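Local coordinates for protein mariner Mos1 transposase (Drosophila mauritiana, PDB 4MDB) that cuts the Mos1 transposon out of one DNA site and pastes it into another, using two divalent metal ions in the catalytic domain of each subunit, at residues K26-L29 with H30-T34; W76-S80 with G81-Y85; D159-P162 with S163-H166; I206-L209 with P210-W213. The protein carries 1 engineered substitution. All blocks are in the same frame, centred on the assembly; numbering follows the deposited sequence.

Interaction 1 (K26-L29 with H30-T34); sequences KSFL and HRIVT
Phe28 O accepts from Arg31 N (3.0 Å) and Leu29 O from Ile32 N (3.2 Å), two successive i-to-i+3 bonds that wind the chain through a short 3-10 turn before it straightens into strand 32-42. A water donates to Leu29 O and also to Ile32 O, at 2.7 Å from the latter, so Leu29 O is held from two donors.

The apolar side chains gather round the delta methyl of Ile32. With CG1 anti to its carbonyl carbon (chi1 -68°) and the chain extended beyond, CD1 reaches back over the turn and lies 3.9 Å from Leu29 CD2, the two side chains running side by side. The Phe28 ring comes in at a slant, its CE2 4.0 Å from Ile32 CD1. Beta-branched isoleucine suits the strand start, while leucine and phenylalanine fill the interior beside helices 6-25 and 209-218.

His30 takes the more polar side. Its ring folds back toward Ser27, so that CE1 meets Ser27 O at the ring edge, 3.5 Å away. One water joins Ser27 OG (2.8 Å) to His30 ND1 (2.9 Å), a bridge open to a short serine hydroxyl and an imidazole nitrogen, both able to share a water. Arg31, bent at chi3, lays its guanidinium beside Phe28 CB and gives NH1 to Arg123 O.

This is a helix-to-strand connection, leading from helix 6-25 into the first strand of the RNase H-like sheet, which farther along carries the magnesium ligand Asp36.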
# COMPACT_ATOMS: atom_id res chain seq x y z
N LYS A 26 -6.83 -8.96 -19.10
CA LYS A 26 -6.00 -9.99 -18.45
C LYS A 26 -5.80 -9.63 -17.02
O LYS A 26 -5.14 -8.68 -16.77
CB LYS A 26 -4.66 -10.15 -19.11
CG LYS A 26 -3.82 -11.30 -18.55
CD LYS A 26 -2.42 -11.19 -19.12
CE LYS A 26 -1.50 -12.31 -18.71
NZ LYS A 26 -0.12 -11.71 -18.55
N SER A 27 -6.45 -10.34 -16.10
CA SER A 27 -6.26 -9.99 -14.69
C SER A 27 -4.83 -10.02 -14.26
O SER A 27 -4.12 -10.98 -14.55
CB SER A 27 -7.07 -10.89 -13.76
OG SER A 27 -6.85 -10.54 -12.44
N PHE A 28 -4.38 -9.01 -13.48
CA PHE A 28 -3.00 -8.88 -13.03
C PHE A 28 -2.95 -8.75 -11.54
O PHE A 28 -1.89 -8.47 -10.91
CB PHE A 28 -2.37 -7.66 -13.66
CG PHE A 28 -3.17 -6.38 -13.46
CD1 PHE A 28 -4.19 -5.99 -14.37
CD2 PHE A 28 -2.89 -5.56 -12.41
CE1 PHE A 28 -4.87 -4.83 -14.23
CE2 PHE A 28 -3.64 -4.39 -12.24
CZ PHE A 28 -4.61 -4.01 -13.14
N LEU A 29 -4.07 -8.95 -10.89
CA LEU A 29 -4.14 -8.65 -9.48
C LEU A 29 -3.25 -9.49 -8.57
O LEU A 29 -2.80 -9.03 -7.49
CB LEU A 29 -5.55 -8.84 -8.98
CG LEU A 29 -6.64 -8.06 -9.68
CD1 LEU A 29 -7.92 -8.37 -8.95
CD2 LEU A 29 -6.39 -6.57 -9.78
N HIS A 30 -2.95 -10.72 -9.01
CA HIS A 30 -2.09 -11.61 -8.27
C HIS A 30 -0.62 -11.20 -8.31
O HIS A 30 0.22 -11.76 -7.53
CB HIS A 30 -2.24 -13.03 -8.85
CG HIS A 30 -1.87 -13.13 -10.30
ND1 HIS A 30 -2.64 -12.59 -11.29
CD2 HIS A 30 -0.83 -13.72 -10.92
CE1 HIS A 30 -2.09 -12.84 -12.46
NE2 HIS A 30 -0.97 -13.54 -12.25
N ARG A 31 -0.27 -10.23 -9.16
CA ARG A 31 1.08 -9.72 -9.20
C ARG A 31 1.24 -8.38 -8.47
O ARG A 31 2.31 -7.81 -8.49
CB ARG A 31 1.61 -9.61 -10.64
CG ARG A 31 1.49 -10.95 -11.32
CD ARG A 31 2.21 -11.03 -12.62
NE ARG A 31 1.59 -10.32 -13.72
CZ ARG A 31 2.10 -9.24 -14.30
NH1 ARG A 31 3.24 -8.73 -13.90
NH2 ARG A 31 1.45 -8.71 -15.32
N ILE A 32 0.20 -7.86 -7.83
CA ILE A 32 0.28 -6.55 -7.17
C ILE A 32 0.91 -6.69 -5.78
O ILE A 32 0.53 -7.55 -4.96
CB ILE A 32 -1.13 -5.92 -7.00
CG1 ILE A 32 -1.69 -5.57 -8.36
CG2 ILE A 32 -1.05 -4.72 -6.11
CD1 ILE A 32 -3.11 -5.08 -8.30
N VAL A 33 1.87 -5.85 -5.56
CA VAL A 33 2.42 -5.62 -4.27
C VAL A 33 2.08 -4.15 -3.99
O VAL A 33 2.31 -3.26 -4.82
CB VAL A 33 3.96 -5.80 -4.32
CG1 VAL A 33 4.67 -5.31 -3.07
CG2 VAL A 33 4.33 -7.25 -4.61
N THR A 34 1.57 -3.92 -2.78
CA THR A 34 1.10 -2.56 -2.44
C THR A 34 1.60 -2.16 -1.10
O THR A 34 1.87 -3.01 -0.24
CB THR A 34 -0.41 -2.45 -2.67
OG1 THR A 34 -0.86 -1.09 -2.66
CG2 THR A 34 -1.22 -3.15 -1.61
O HOH W 1 -5.49 -12.53 -11.10
O HOH W 2 -1.43 -9.47 -4.85

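Interaction 2 (W76-S80 with G81-Y85); sequences WWDQS and GVIYY
Trp76, Gly81 and Ile83 carry this antiparallel hairpin. Trp76 pairs with Tyr84 through Trp76 N to Tyr84 O (3.0 Å), while its own carbonyl O faces two donors, Ile83 N at 2.9 Å and, weakly, Tyr84 N. Two residues opposite one make a classic beta bulge. The indole and the phenol point the same way on one face of the sheet, their planes only 22° apart but so slid past each other that they barely overlap; Trp76 CZ3 comes within 3.6 Å of Tyr84 CD2.

Gly81 closes the type I turn from Asp78. It exchanges backbone bonds with Asp78 in both directions, and its phi of 134° would press any side chain against the Ser80 carbonyl, which explains a glycine here. The Asp78 side chain braces the turn: CG, set between its own N and carbonyl carbon (chi1 73°), brings OD1 within reach of Ser80 N, which donates to it at 2.9 Å from above the carboxylate plane, an Asx turn.

Ile83, displaced by the bulge, crosses the Asp78 side chain at about a right angle, its CD1 resting 3.7 Å from Asp78 CG. Helix 96-113 packs against both Trp76 and Ile83.

The buried Asp78 carboxylate thus has Ile83 CD1 packed against its CG, but a backbone N-H on OD1 and a salt bridge from OD2 to Arg114, which together would probably keep it ionised and fixed in rotation.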
# COMPACT_ATOMS: atom_id res chain seq x y z
N TRP A 76 4.22 -3.14 3.39
CA TRP A 76 4.00 -3.64 2.02
C TRP A 76 3.47 -5.06 2.07
O TRP A 76 3.92 -5.84 2.87
CB TRP A 76 5.25 -3.57 1.14
CG TRP A 76 5.82 -2.22 1.00
CD1 TRP A 76 5.53 -1.32 0.01
CD2 TRP A 76 6.66 -1.52 1.93
NE1 TRP A 76 6.19 -0.13 0.23
CE2 TRP A 76 6.92 -0.26 1.39
CE3 TRP A 76 7.31 -1.89 3.14
CZ2 TRP A 76 7.71 0.69 2.05
CZ3 TRP A 76 8.08 -0.94 3.79
CH2 TRP A 76 8.27 0.31 3.23
N TRP A 77 2.52 -5.35 1.18
CA TRP A 77 1.77 -6.59 1.23
C TRP A 77 1.18 -6.97 -0.09
O TRP A 77 1.14 -6.16 -1.00
CB TRP A 77 0.72 -6.55 2.30
CG TRP A 77 -0.35 -5.46 2.12
CD1 TRP A 77 -0.17 -4.13 2.30
CD2 TRP A 77 -1.71 -5.63 1.72
NE1 TRP A 77 -1.35 -3.46 2.07
CE2 TRP A 77 -2.32 -4.35 1.73
CE3 TRP A 77 -2.50 -6.73 1.40
CZ2 TRP A 77 -3.68 -4.17 1.38
CZ3 TRP A 77 -3.83 -6.57 1.12
CH2 TRP A 77 -4.42 -5.29 1.10
N ASP A 78 0.75 -8.23 -0.22
CA ASP A 78 0.07 -8.71 -1.38
C ASP A 78 -1.04 -9.67 -0.98
O ASP A 78 -1.43 -9.71 0.18
CB ASP A 78 1.09 -9.28 -2.38
CG ASP A 78 1.69 -10.65 -1.90
OD1 ASP A 78 1.29 -11.12 -0.84
OD2 ASP A 78 2.40 -11.29 -2.71
N GLN A 79 -1.59 -10.40 -1.94
CA GLN A 79 -2.78 -11.17 -1.67
C GLN A 79 -2.45 -12.35 -0.76
O GLN A 79 -3.40 -12.98 -0.28
CB GLN A 79 -3.39 -11.69 -2.98
CG GLN A 79 -2.48 -12.61 -3.71
CD GLN A 79 -3.20 -13.28 -4.86
OE1 GLN A 79 -3.76 -12.61 -5.70
NE2 GLN A 79 -3.14 -14.60 -4.91
N SER A 80 -1.17 -12.60 -0.48
CA SER A 80 -0.73 -13.73 0.36
C SER A 80 -0.40 -13.31 1.78
O SER A 80 -0.15 -14.16 2.62
CB SER A 80 0.45 -14.42 -0.27
OG SER A 80 0.03 -14.97 -1.53
N GLY A 81 -0.34 -12.01 2.01
CA GLY A 81 0.04 -11.48 3.34
C GLY A 81 1.04 -10.36 3.31
O GLY A 81 1.44 -9.87 2.29
N VAL A 82 1.45 -9.92 4.49
CA VAL A 82 2.45 -8.92 4.64
C VAL A 82 3.83 -9.39 4.21
O VAL A 82 4.29 -10.48 4.70
CB VAL A 82 2.45 -8.38 6.12
CG1 VAL A 82 3.62 -7.48 6.33
CG2 VAL A 82 1.10 -7.74 6.40
N ILE A 83 4.50 -8.66 3.36
CA ILE A 83 5.83 -8.99 2.86
C ILE A 83 6.92 -8.44 3.78
O ILE A 83 7.87 -9.14 4.16
CB ILE A 83 5.99 -8.58 1.38
CG1 ILE A 83 4.93 -9.31 0.51
CG2 ILE A 83 7.39 -8.86 0.84
CD1 ILE A 83 4.61 -8.63 -0.80
N TYR A 84 6.80 -7.16 4.16
CA TYR A 84 7.85 -6.45 4.80
C TYR A 84 7.22 -5.26 5.46
O TYR A 84 6.28 -4.71 4.95
CB TYR A 84 8.90 -6.01 3.83
CG TYR A 84 10.03 -5.22 4.43
CD1 TYR A 84 10.90 -5.82 5.33
CD2 TYR A 84 10.22 -3.87 4.17
CE1 TYR A 84 11.99 -5.13 5.85
CE2 TYR A 84 11.31 -3.18 4.67
CZ TYR A 84 12.17 -3.82 5.53
OH TYR A 84 13.18 -3.09 6.07
N TYR A 85 7.67 -4.90 6.64
CA TYR A 85 7.32 -3.57 7.21
C TYR A 85 8.43 -3.01 8.06
O TYR A 85 9.32 -3.75 8.54
CB TYR A 85 6.02 -3.65 8.00
CG TYR A 85 6.10 -4.22 9.41
CD1 TYR A 85 5.93 -5.58 9.65
CD2 TYR A 85 6.32 -3.39 10.51
CE1 TYR A 85 5.98 -6.11 10.94
CE2 TYR A 85 6.41 -3.91 11.80
CZ TYR A 85 6.22 -5.25 12.01
OH TYR A 85 6.33 -5.76 13.28

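Interaction 3 (D159-P162 with S163-H166); sequences DLAP and SDYH. With MG (magnesium ion), chain C; RLT (N-(4-fluorobenzyl)-5-hydroxy-1-methyl-2-(1-methyl-1-{[(5-methyl-1,3,4-oxadiazol-2-yl)carbonyl]amino}ethyl)-6-oxo-1,6-di hydropyrimidine-4-carboxamide), chain B.
Asp164, whose CB lies against Ala161 O, offers both carboxylate oxygens to a magnesium ion, OD1 at 2.1 Å and OD2 at 2.3 Å. Oxygens OAG and OAH of raltegravir chelate the same ion, and a water and Asp36 complete the shell. Ligand and aspartate are crowded round the metal, with Asp164 OD1 only 2.8 Å from raltegravir OAG.

The next shell is the start of helix 162-175. At the N-cap position, Ala161 O accepts from Tyr165 N (3.0 Å). The same oxygen takes a weak bond from the Asp164 amide, and Pro162 O then takes His166 N. Proline, lacking an N-H, fits the first helical turn, where that hydrogen would have no helical acceptor. Tyr165 turns its ring back on this turn (chi1 70°), so that Pro162 CA sits over one face in a CH-pi contact, 3.6 Å from the centroid. Pro162 CG lies beside Tyr165 OH at 3.4 Å, and that hydroxyl is bonded to Gly205 O.

Farther out, Ser163 OG is tied to Trp77 NE1. With two oxygens from Asp164 and two from the drug, most of the magnesium coordination is occupied, consistent with inhibition by metal chelation at the DDD active site.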
# COMPACT_ATOMS: atom_id res chain seq x y z
N ASP A 159 -9.53 5.53 -1.13
CA ASP A 159 -10.56 4.64 -1.45
C ASP A 159 -10.22 3.68 -2.55
O ASP A 159 -11.00 2.76 -2.84
CB ASP A 159 -11.86 5.41 -1.82
CG ASP A 159 -11.71 6.38 -2.96
OD1 ASP A 159 -10.62 6.89 -3.26
OD2 ASP A 159 -12.80 6.67 -3.52
N LEU A 160 -9.10 3.95 -3.22
CA LEU A 160 -8.62 3.13 -4.36
C LEU A 160 -7.27 2.44 -3.97
O LEU A 160 -6.69 1.70 -4.76
CB LEU A 160 -8.46 3.89 -5.62
CG LEU A 160 -9.73 4.60 -6.11
CD1 LEU A 160 -9.34 5.37 -7.36
CD2 LEU A 160 -10.80 3.53 -6.33
N ALA A 161 -6.79 2.70 -2.75
CA ALA A 161 -5.54 2.12 -2.23
C ALA A 161 -5.86 1.00 -1.24
O ALA A 161 -6.40 1.23 -0.15
CB ALA A 161 -4.74 3.20 -1.53
N PRO A 162 -5.53 -0.26 -1.56
CA PRO A 162 -5.89 -1.35 -0.63
C PRO A 162 -5.33 -1.17 0.81
O PRO A 162 -6.01 -1.59 1.77
CB PRO A 162 -5.36 -2.61 -1.30
CG PRO A 162 -5.39 -2.28 -2.79
CD PRO A 162 -5.05 -0.81 -2.83
N SER A 163 -4.17 -0.58 0.97
CA SER A 163 -3.64 -0.34 2.31
C SER A 163 -4.57 0.53 3.12
O SER A 163 -4.72 0.27 4.33
CB SER A 163 -2.26 0.27 2.29
OG SER A 163 -1.28 -0.54 1.58
N ASP A 164 -5.20 1.51 2.45
CA ASP A 164 -6.15 2.39 3.16
C ASP A 164 -7.55 1.80 3.31
O ASP A 164 -8.04 1.72 4.44
CB ASP A 164 -6.16 3.75 2.45
CG ASP A 164 -4.86 4.52 2.76
OD1 ASP A 164 -4.43 4.52 3.96
OD2 ASP A 164 -4.26 5.10 1.88
N TYR A 165 -8.18 1.38 2.24
CA TYR A 165 -9.57 0.92 2.40
C TYR A 165 -9.77 -0.45 3.01
O TYR A 165 -10.85 -0.74 3.53
CB TYR A 165 -10.29 0.96 1.05
CG TYR A 165 -9.86 -0.06 -0.02
CD1 TYR A 165 -10.15 -1.41 0.10
CD2 TYR A 165 -9.18 0.34 -1.16
CE1 TYR A 165 -9.77 -2.33 -0.85
CE2 TYR A 165 -8.82 -0.56 -2.13
CZ TYR A 165 -9.09 -1.91 -1.99
OH TYR A 165 -8.76 -2.90 -2.93
N HIS A 166 -8.71 -1.27 3.02
CA HIS A 166 -8.73 -2.58 3.59
C HIS A 166 -7.84 -2.74 4.81
O HIS A 166 -8.34 -2.99 5.89
CB HIS A 166 -8.41 -3.62 2.53
CG HIS A 166 -8.69 -5.00 2.94
ND1 HIS A 166 -9.96 -5.52 2.99
CD2 HIS A 166 -7.86 -5.99 3.37
CE1 HIS A 166 -9.91 -6.78 3.37
NE2 HIS A 166 -8.66 -7.08 3.66
MG MG C . -2.90 5.86 3.54
CAA RLT B . -2.54 14.50 -3.22
CAB RLT B . -6.02 9.18 4.12
CAC RLT B . -6.44 11.72 2.46
CAD RLT B . -4.87 12.32 4.64
OAE RLT B . -0.18 9.36 1.65
OAF RLT B . -4.51 11.89 0.16
OAG RLT B . -4.41 7.32 3.75
OAH RLT B . -2.01 7.43 2.58
FAI RLT B . -0.17 13.61 -4.14
CAJ RLT B . -0.33 11.95 -2.42
CAK RLT B . 0.51 14.12 -1.90
CAL RLT B . -0.17 11.57 -1.08
CAM RLT B . 0.68 13.75 -0.56
CAN RLT B . 0.52 12.12 1.33
NAO RLT B . -2.28 15.55 -0.80
NAP RLT B . -2.76 15.06 0.45
NAQ RLT B . -3.10 11.03 2.44
NAR RLT B . -0.77 11.59 1.78
NAS RLT B . -4.34 13.01 2.20
OAT RLT B . -3.35 13.62 -1.20
CAU RLT B . -1.00 10.24 1.79
CAV RLT B . -4.12 12.83 0.87
CAW RLT B . -2.67 14.65 -1.73
CAX RLT B . 0.01 13.24 -2.84
CAY RLT B . 0.35 12.48 -0.13
CAZ RLT B . -2.65 8.59 2.74
CBA RLT B . -3.37 13.89 0.14
CBB RLT B . -2.28 9.92 2.27
CBC RLT B . -4.33 10.89 3.00
CBD RLT B . -3.96 8.43 3.30
NBE RLT B . -4.74 9.59 3.45
CBF RLT B . -5.17 12.26 3.11
O HOH W 3 -2.22 6.14 5.45

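Interaction 4 (I206-L209 with P210-W213); sequences IHKL and PERW
Leu209 and Trp213 both set CG anti to their carbonyl carbons, and the Trp213 ring is further turned by a chi2 of -31°, which lays its face against the residue one helical turn earlier. Leu209 CB sits over the six-membered ring, 3.9 Å from its centroid, in a CH-pi contact. Leu209 O lies over the indole too, 3.4 Å from Trp213 CG, while accepting from Trp213 N at 2.8 Å. The neighbouring i-to-i+4 bond runs from Arg212 N to Lys208 O (3.2 Å).

These bonds open helix 209-218, which follows helix 199-207 in the chain, making a tight helix-helix junction in the catalytic domain. Pro210 suits this first turn, having no N-H to satisfy, though its CD is pressed to 3.5 Å from Leu209 CB. A water spans the junction, donating to His207 O (2.7 Å) and accepting from Glu211 N at 3.0 Å.

The long polar chains leave the turn for helix 162-175 and the loop before it. Lys208 NZ bonds to His166 ND1; Arg212 gives NH1 to Asp159 O and makes a cation-pi contact with Tyr165. Bulky Trp213 instead enters the apolar layer against Cys16, Leu19 and Tyr23 of helix 6-25.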
# COMPACT_ATOMS: atom_id res chain seq x y z
N ILE A 206 -7.09 -7.17 -1.87
CA ILE A 206 -6.53 -6.91 -3.18
C ILE A 206 -7.64 -7.13 -4.24
O ILE A 206 -7.76 -6.37 -5.21
CB ILE A 206 -5.35 -7.86 -3.49
CG1 ILE A 206 -4.12 -7.61 -2.55
CG2 ILE A 206 -4.86 -7.80 -4.93
CD1 ILE A 206 -3.53 -6.21 -2.62
N HIS A 207 -8.40 -8.20 -4.10
CA HIS A 207 -9.42 -8.51 -5.15
C HIS A 207 -10.71 -7.66 -5.07
O HIS A 207 -11.57 -7.76 -5.96
CB HIS A 207 -9.64 -10.04 -5.17
CG HIS A 207 -8.46 -10.77 -5.74
ND1 HIS A 207 -8.41 -11.24 -7.02
CD2 HIS A 207 -7.24 -11.06 -5.20
CE1 HIS A 207 -7.25 -11.80 -7.26
NE2 HIS A 207 -6.52 -11.70 -6.17
N LYS A 208 -10.82 -6.76 -4.11
CA LYS A 208 -11.80 -5.71 -4.07
C LYS A 208 -11.51 -4.63 -5.14
O LYS A 208 -12.35 -3.77 -5.32
CB LYS A 208 -11.81 -5.04 -2.66
CG LYS A 208 -12.86 -5.52 -1.64
CD LYS A 208 -12.37 -5.09 -0.27
CE LYS A 208 -13.36 -5.23 0.89
NZ LYS A 208 -12.77 -4.56 2.11
N LEU A 209 -10.33 -4.63 -5.74
CA LEU A 209 -9.92 -3.48 -6.61
C LEU A 209 -10.90 -3.26 -7.78
O LEU A 209 -11.36 -2.15 -8.01
CB LEU A 209 -8.47 -3.55 -7.11
CG LEU A 209 -7.40 -3.13 -6.08
CD1 LEU A 209 -6.00 -3.58 -6.48
CD2 LEU A 209 -7.43 -1.60 -5.92
N PRO A 210 -11.22 -4.31 -8.51
CA PRO A 210 -12.05 -4.04 -9.67
C PRO A 210 -13.43 -3.51 -9.39
O PRO A 210 -13.90 -2.64 -10.16
CB PRO A 210 -12.14 -5.41 -10.36
CG PRO A 210 -11.00 -6.18 -9.89
CD PRO A 210 -10.81 -5.70 -8.46
N GLU A 211 -14.06 -3.91 -8.28
CA GLU A 211 -15.36 -3.43 -7.89
C GLU A 211 -15.21 -1.93 -7.51
O GLU A 211 -16.08 -1.10 -7.89
CB GLU A 211 -15.92 -4.26 -6.73
CG GLU A 211 -16.83 -3.47 -5.79
CD GLU A 211 -17.42 -4.33 -4.69
OE1 GLU A 211 -18.68 -4.36 -4.63
OE2 GLU A 211 -16.65 -4.94 -3.88
N ARG A 212 -14.11 -1.58 -6.85
CA ARG A 212 -13.81 -0.19 -6.54
C ARG A 212 -13.63 0.62 -7.82
O ARG A 212 -14.24 1.68 -7.98
CB ARG A 212 -12.55 -0.10 -5.67
CG ARG A 212 -12.63 -0.88 -4.37
CD ARG A 212 -12.09 -0.07 -3.21
NE ARG A 212 -12.66 -0.51 -1.93
CZ ARG A 212 -13.19 0.30 -1.03
NH1 ARG A 212 -13.24 1.61 -1.26
NH2 ARG A 212 -13.68 -0.19 0.10
N TRP A 213 -12.78 0.13 -8.73
CA TRP A 213 -12.54 0.83 -10.02
C TRP A 213 -13.89 1.10 -10.71
O TRP A 213 -14.13 2.23 -11.19
CB TRP A 213 -11.57 0.16 -10.96
CG TRP A 213 -10.22 -0.02 -10.40
CD1 TRP A 213 -9.59 0.80 -9.48
CD2 TRP A 213 -9.30 -1.11 -10.62
NE1 TRP A 213 -8.36 0.31 -9.18
CE2 TRP A 213 -8.14 -0.83 -9.89
CE3 TRP A 213 -9.29 -2.19 -11.46
CZ2 TRP A 213 -7.05 -1.67 -9.90
CZ3 TRP A 213 -8.21 -3.01 -11.46
CH2 TRP A 213 -7.12 -2.76 -10.68
O HOH W 4 -13.75 -6.63 -6.96

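From the N terminus the four contacts follow in series, none nested or crossing, each closing a local turn within one continuous stretch. Interaction 1 turns the chain from helix 6-25 into strand 32-42; interaction 2 closes the hairpin of strands 69-78 and 81-87, and the two join in one sheet where Thr34 O meets Trp77 N. Interaction 3 starts helix 162-175 at the metal site, and its Ser163 reaches Trp77 of interaction 2. Interaction 4 joins helices 199-207 and 209-218. It packs on interaction 1 through Ile32 with Leu209, meets interaction 2 through Gln79 and His207, and interaction 3 through Arg212 with Asp159 and Lys208 with His166, so the C-terminal helices are bound to sheet and active-site helix alike.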